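Side-chain contacts in glucan-binding protein C, GbpC (Streptococcus mutans UA159, PDB 5UQZ), which binds glucan at the cell surface and probably mediates both sucrose-independent and sucrose-dependent adherence of the bacterium: residues E26-Q29 against S30-E34; K33-E36 against A37-A41. All coordinates share one frame; numbering follows the deposited sequence. Where two conformers were deposited one is given.

Interaction 1 of 2, residues E26-Q29 against S30-E34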
loop_
_atom_site.group_PDB
_atom_site.type_symbol
_atom_site.label_atom_id
_atom_site.label_comp_id
_atom_site.label_asym_id
_atom_site.label_seq_id
_atom_site.Cartn_x
_atom_site.Cartn_y
_atom_site.Cartn_z
ATOM N N GLU A 26 -2.471 -7.762 -29.551
ATOM C CA GLU A 26 -1.796 -8.260 -28.356
ATOM C C GLU A 26 -2.335 -7.584 -27.099
ATOM O O GLU A 26 -2.529 -8.238 -26.059
ATOM C CB GLU A 26 -0.293 -8.030 -28.511
ATOM C CG GLU A 26 0.287 -8.742 -29.720
ATOM C CD GLU A 26 1.667 -8.238 -30.110
ATOM O OE1 GLU A 26 1.970 -7.043 -29.955
ATOM O OE2 GLU A 26 2.467 -9.074 -30.544
ATOM N N LYS A 27 -2.598 -6.274 -27.180
ATOM C CA LYS A 27 -3.130 -5.545 -26.031
ATOM C C LYS A 27 -4.533 -6.033 -25.708
ATOM O O LYS A 27 -4.885 -6.210 -24.536
ATOM C CB LYS A 27 -3.132 -4.043 -26.334
ATOM C CG LYS A 27 -3.765 -3.182 -25.237
ATOM C CD LYS A 27 -2.999 -3.318 -23.930
ATOM C CE LYS A 27 -3.485 -2.279 -22.909
ATOM N NZ LYS A 27 -2.890 -2.500 -21.571
ATOM N N TYR A 28 -5.328 -6.299 -26.743
ATOM C CA TYR A 28 -6.661 -6.852 -26.539
ATOM C C TYR A 28 -6.598 -8.211 -25.834
ATOM O O TYR A 28 -7.324 -8.440 -24.857
ATOM C CB TYR A 28 -7.381 -6.947 -27.887
ATOM C CG TYR A 28 -8.534 -7.898 -27.901
ATOM C CD1 TYR A 28 -9.734 -7.536 -27.286
ATOM C CD2 TYR A 28 -8.440 -9.161 -28.476
ATOM C CE1 TYR A 28 -10.811 -8.391 -27.257
ATOM C CE2 TYR A 28 -9.524 -10.029 -28.447
ATOM C CZ TYR A 28 -10.706 -9.632 -27.832
ATOM O OH TYR A 28 -11.793 -10.464 -27.789
ATOM N N GLN A 29 -5.710 -9.109 -26.279
ATOM C CA GLN A 29 -5.604 -10.406 -25.610
ATOM C C GLN A 29 -5.252 -10.232 -24.138
ATOM O O GLN A 29 -5.802 -10.924 -23.269
ATOM C CB GLN A 29 -4.548 -11.257 -26.290
ATOM C CG GLN A 29 -4.955 -11.676 -27.705
ATOM C CD GLN A 29 -3.899 -12.497 -28.351
ATOM O OE1 GLN A 29 -2.738 -12.075 -28.462
ATOM N NE2 GLN A 29 -4.271 -13.692 -28.769
ATOM N N SER A 30 -4.316 -9.331 -23.841
ATOM C CA SER A 30 -3.935 -9.065 -22.453
ATOM C C SER A 30 -5.108 -8.475 -21.681
ATOM O O SER A 30 -5.371 -8.850 -20.519
ATOM C CB SER A 30 -2.749 -8.091 -22.451
ATOM O OG SER A 30 -2.437 -7.674 -21.122
ATOM N N ASP A 31 -5.793 -7.502 -22.291
ATOM C CA ASP A 31 -6.930 -6.860 -21.637
ATOM C C ASP A 31 -8.060 -7.844 -21.348
ATOM O O ASP A 31 -8.744 -7.714 -20.325
ATOM C CB ASP A 31 -7.485 -5.737 -22.508
ATOM C CG ASP A 31 -6.587 -4.505 -22.561
ATOM O OD1 ASP A 31 -5.643 -4.405 -21.753
ATOM O OD2 ASP A 31 -6.833 -3.616 -23.416
ATOM N N VAL A 32 -8.312 -8.805 -22.241
ATOM C CA VAL A 32 -9.376 -9.776 -22.000
ATOM C C VAL A 32 -9.060 -10.586 -20.759
ATOM O O VAL A 32 -9.942 -10.851 -19.943
ATOM C CB VAL A 32 -9.606 -10.687 -23.219
ATOM C CG1 VAL A 32 -10.459 -11.920 -22.846
ATOM C CG2 VAL A 32 -10.247 -9.926 -24.346
ATOM N N LYS A 33 -7.800 -10.987 -20.591
ATOM C CA LYS A 33 -7.464 -11.762 -19.407
ATOM C C LYS A 33 -7.643 -10.937 -18.145
ATOM O O LYS A 33 -8.132 -11.443 -17.118
ATOM C CB LYS A 33 -6.026 -12.268 -19.534
ATOM C CG LYS A 33 -5.926 -13.416 -20.524
ATOM C CD LYS A 33 -4.549 -13.894 -20.669
ATOM C CE LYS A 33 -3.747 -12.799 -21.219
ATOM N NZ LYS A 33 -2.409 -12.718 -20.576
ATOM N N GLU A 34 -7.240 -9.670 -18.193
ATOM C CA GLU A 34 -7.400 -8.836 -17.014
ATOM C C GLU A 34 -8.871 -8.626 -16.712
ATOM O O GLU A 34 -9.285 -8.686 -15.553
ATOM C CB GLU A 34 -6.714 -7.485 -17.208
ATOM C CG GLU A 34 -5.215 -7.556 -17.234
ATOM C CD GLU A 34 -4.576 -6.185 -17.073
ATOM O OE1 GLU A 34 -5.280 -5.160 -16.898
ATOM O OE2 GLU A 34 -3.343 -6.133 -17.089
HETATM O O HOH W 1 -3.461 -5.357 -20.522
#
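Lys27 and Asp31, one helical turn apart, form a salt bridge in which Lys27 NZ stands 3.4 Å from Asp31 OD1. The lysine leaves the backbone with CG anti to its N (chi1 176°), and the bend at chi2 (62°) lays CG, CD and CE along the carboxylate, CG nearer OD2 and CE nearer OD1; CE comes within 3.2 Å of Asp31 OD1. The direct contact is supplemented by a water bridging NZ and OD1. This water accepts from Lys27 NZ, donates to Asp31 OD1 at 2.7 Å, and lies 2.6 Å from Ser30 OG, tying three side chains together. A lysine long enough to span a turn, a short aspartate and a small hydroxyl suit this arrangement. OD1 takes both the salt bridge and the water's hydrogen, which probably helps to hold the rotation of the carboxylate.

The apolar contact joins Tyr28 to Val32. Val32 CG2 sits over one face of the phenol ring as a CH-pi contact, 3.8 Å from the centroid and 29° off the ring normal, displaced toward the CE1-CZ bond, with Tyr28 CE1 3.3 Å away. A beta-branched valine offers a methyl close to the backbone, at a height a flat ring one turn earlier can meet.

Beneath the side chains run the backbone bonds: Ser30 N to Glu26 O, Asp31 N to Lys27 O at 2.7 Å and Val32 N to Tyr28 O at 2.8 Å, with a weak one from Lys33 N to Gln29 O. These bonds are the alpha-helical pattern, and the i to i+4 salt bridge is a feature of a helix surface; helix 3-51, here in a predicted coiled-coil region, has its tyrosine flank covered by Pro347 and Pro348 of the C-terminal segment.

Interaction 2 of 2, residues K33-E36 against A37-A41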
loop_
_atom_site.group_PDB
_atom_site.type_symbol
_atom_site.label_atom_id
_atom_site.label_comp_id
_atom_site.label_asym_id
_atom_site.label_seq_id
_atom_site.Cartn_x
_atom_site.Cartn_y
_atom_site.Cartn_z
ATOM N N LYS A 33 -7.800 -10.987 -20.591
ATOM C CA LYS A 33 -7.464 -11.762 -19.407
ATOM C C LYS A 33 -7.643 -10.937 -18.145
ATOM O O LYS A 33 -8.132 -11.443 -17.118
ATOM C CB LYS A 33 -6.026 -12.268 -19.534
ATOM C CG LYS A 33 -5.926 -13.416 -20.524
ATOM C CD LYS A 33 -4.549 -13.894 -20.669
ATOM C CE LYS A 33 -3.747 -12.799 -21.219
ATOM N NZ LYS A 33 -2.409 -12.718 -20.576
ATOM N N GLU A 34 -7.240 -9.670 -18.193
ATOM C CA GLU A 34 -7.400 -8.836 -17.014
ATOM C C GLU A 34 -8.871 -8.626 -16.712
ATOM O O GLU A 34 -9.285 -8.686 -15.553
ATOM C CB GLU A 34 -6.714 -7.485 -17.208
ATOM C CG GLU A 34 -5.215 -7.556 -17.234
ATOM C CD GLU A 34 -4.576 -6.185 -17.073
ATOM O OE1 GLU A 34 -5.280 -5.160 -16.898
ATOM O OE2 GLU A 34 -3.343 -6.133 -17.089
ATOM N N TYR A 35 -9.671 -8.384 -17.753
ATOM C CA TYR A 35 -11.100 -8.181 -17.592
ATOM C C TYR A 35 -11.749 -9.404 -16.967
ATOM O O TYR A 35 -12.585 -9.292 -16.060
ATOM C CB TYR A 35 -11.730 -7.910 -18.965
ATOM C CG TYR A 35 -13.216 -7.839 -18.881
ATOM C CD1 TYR A 35 -13.855 -6.658 -18.508
ATOM C CD2 TYR A 35 -13.986 -8.963 -19.109
ATOM C CE1 TYR A 35 -15.204 -6.591 -18.425
ATOM C CE2 TYR A 35 -15.378 -8.911 -18.991
ATOM C CZ TYR A 35 -15.960 -7.719 -18.637
ATOM O OH TYR A 35 -17.329 -7.612 -18.548
ATOM N N GLU A 36 -11.406 -10.600 -17.460
ATOM C CA GLU A 36 -12.041 -11.788 -16.921
ATOM C C GLU A 36 -11.700 -11.965 -15.449
ATOM O O GLU A 36 -12.554 -12.387 -14.648
ATOM C CB GLU A 36 -11.659 -13.013 -17.739
ATOM C CG GLU A 36 -12.195 -12.995 -19.181
ATOM C CD GLU A 36 -13.716 -12.964 -19.276
ATOM O OE1 GLU A 36 -14.412 -13.424 -18.348
ATOM O OE2 GLU A 36 -14.225 -12.510 -20.331
ATOM N N ALA A 37 -10.446 -11.660 -15.058
ATOM C CA ALA A 37 -10.109 -11.766 -13.640
ATOM C C ALA A 37 -10.857 -10.732 -12.803
ATOM O O ALA A 37 -11.412 -11.059 -11.733
ATOM C CB ALA A 37 -8.614 -11.569 -13.495
ATOM N N GLN A 38 -10.926 -9.491 -13.283
ATOM C CA GLN A 38 -11.630 -8.460 -12.525
ATOM C C GLN A 38 -13.110 -8.766 -12.435
ATOM O O GLN A 38 -13.731 -8.574 -11.378
ATOM C CB GLN A 38 -11.476 -7.113 -13.210
ATOM C CG GLN A 38 -10.107 -6.543 -13.119
ATOM C CD GLN A 38 -9.961 -5.285 -13.919
ATOM O OE1 GLN A 38 -9.330 -5.269 -14.991
ATOM N NE2 GLN A 38 -10.521 -4.223 -13.402
ATOM N N LYS A 39 -13.685 -9.231 -13.548
ATOM C CA LYS A 39 -15.111 -9.530 -13.545
ATOM C C LYS A 39 -15.427 -10.659 -12.569
ATOM O O LYS A 39 -16.402 -10.586 -11.824
ATOM C CB LYS A 39 -15.532 -9.906 -14.961
ATOM C CG LYS A 39 -17.021 -10.172 -15.076
ATOM C CD LYS A 39 -17.850 -8.895 -14.949
ATOM C CE LYS A 39 -19.318 -9.080 -15.435
ATOM N NZ LYS A 39 -20.145 -7.903 -15.088
ATOM N N ALA A 40 -14.614 -11.726 -12.560
ATOM C CA ALA A 40 -14.855 -12.830 -11.638
ATOM C C ALA A 40 -14.771 -12.359 -10.198
ATOM O O ALA A 40 -15.593 -12.757 -9.370
ATOM C CB ALA A 40 -13.840 -13.937 -11.877
ATOM N N ALA A 41 -13.753 -11.559 -9.868
ATOM C CA ALA A 41 -13.621 -11.073 -8.500
ATOM C C ALA A 41 -14.800 -10.179 -8.113
ATOM O O ALA A 41 -15.318 -10.286 -6.987
ATOM C CB ALA A 41 -12.297 -10.311 -8.384
HETATM O O HOH W 2 -7.020 -3.718 -15.573
#
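Tyr35 and Lys39 lie side by side and point the same way. Lys39 CB lies over the rim of one face, 4.1 Å above the plane of the Tyr35 ring, and CD and CE pass the hydroxyl, Lys39 CD 3.9 Å from Tyr35 OH. Both chains start with CG anti to the backbone N (chi1 174° for Tyr35), which carries both outward from the helix side by side. A long lysine suits the place because its chain can pass the phenol while its amino group goes on to a salt bridge with Glu43. Tyr35 OH is hydrogen-bonded to Gly342 O, and Pro345 touches the ring, so the C-terminal segment packs against this flank.

The tight part is the backbone of helix 3-51, an alpha-helix in which Lys39 N reaches Tyr35 O at 2.7 Å, Gln38 N reaches Glu34 O at 2.9 Å and Ala40 N reaches Glu36 O at 3.0 Å. Small Ala37 fits close to the chain, its methyl against Glu34 O.

Looser is the pair Glu34 and Gln38, where the closest side-chain approach, Glu34 CB to Gln38 OE1, is 4.1 Å. A water lies between their polar ends, 2.6 Å from Glu34 OE1 and 2.8 Å from Gln38 OE1, while Glu34 OE2 makes a salt bridge with Lys270. On the more open side, exposed Glu36 bends at chi2 (-61°) and sets OE2 at the edge of the Tyr35 ring, in its plane.

Interactions 1 and 2 are successive parts of one helix, 3-51, with centres about 11 Å apart; they share Lys33 and Glu34. Each pairs a tyrosine with the residue four positions on, and the seven-residue spacing of the two tyrosines, about two helical turns, puts both on the flank along which the C-terminal segment runs. On another side of the helix, shared Glu34 is bridged to Lys270. The centre of interaction 1 lies about 25 Å from the centre of the chain and that of interaction 2 about 21 Å. Both are away from the calcium site of Ser224, Asn226 and Glu237.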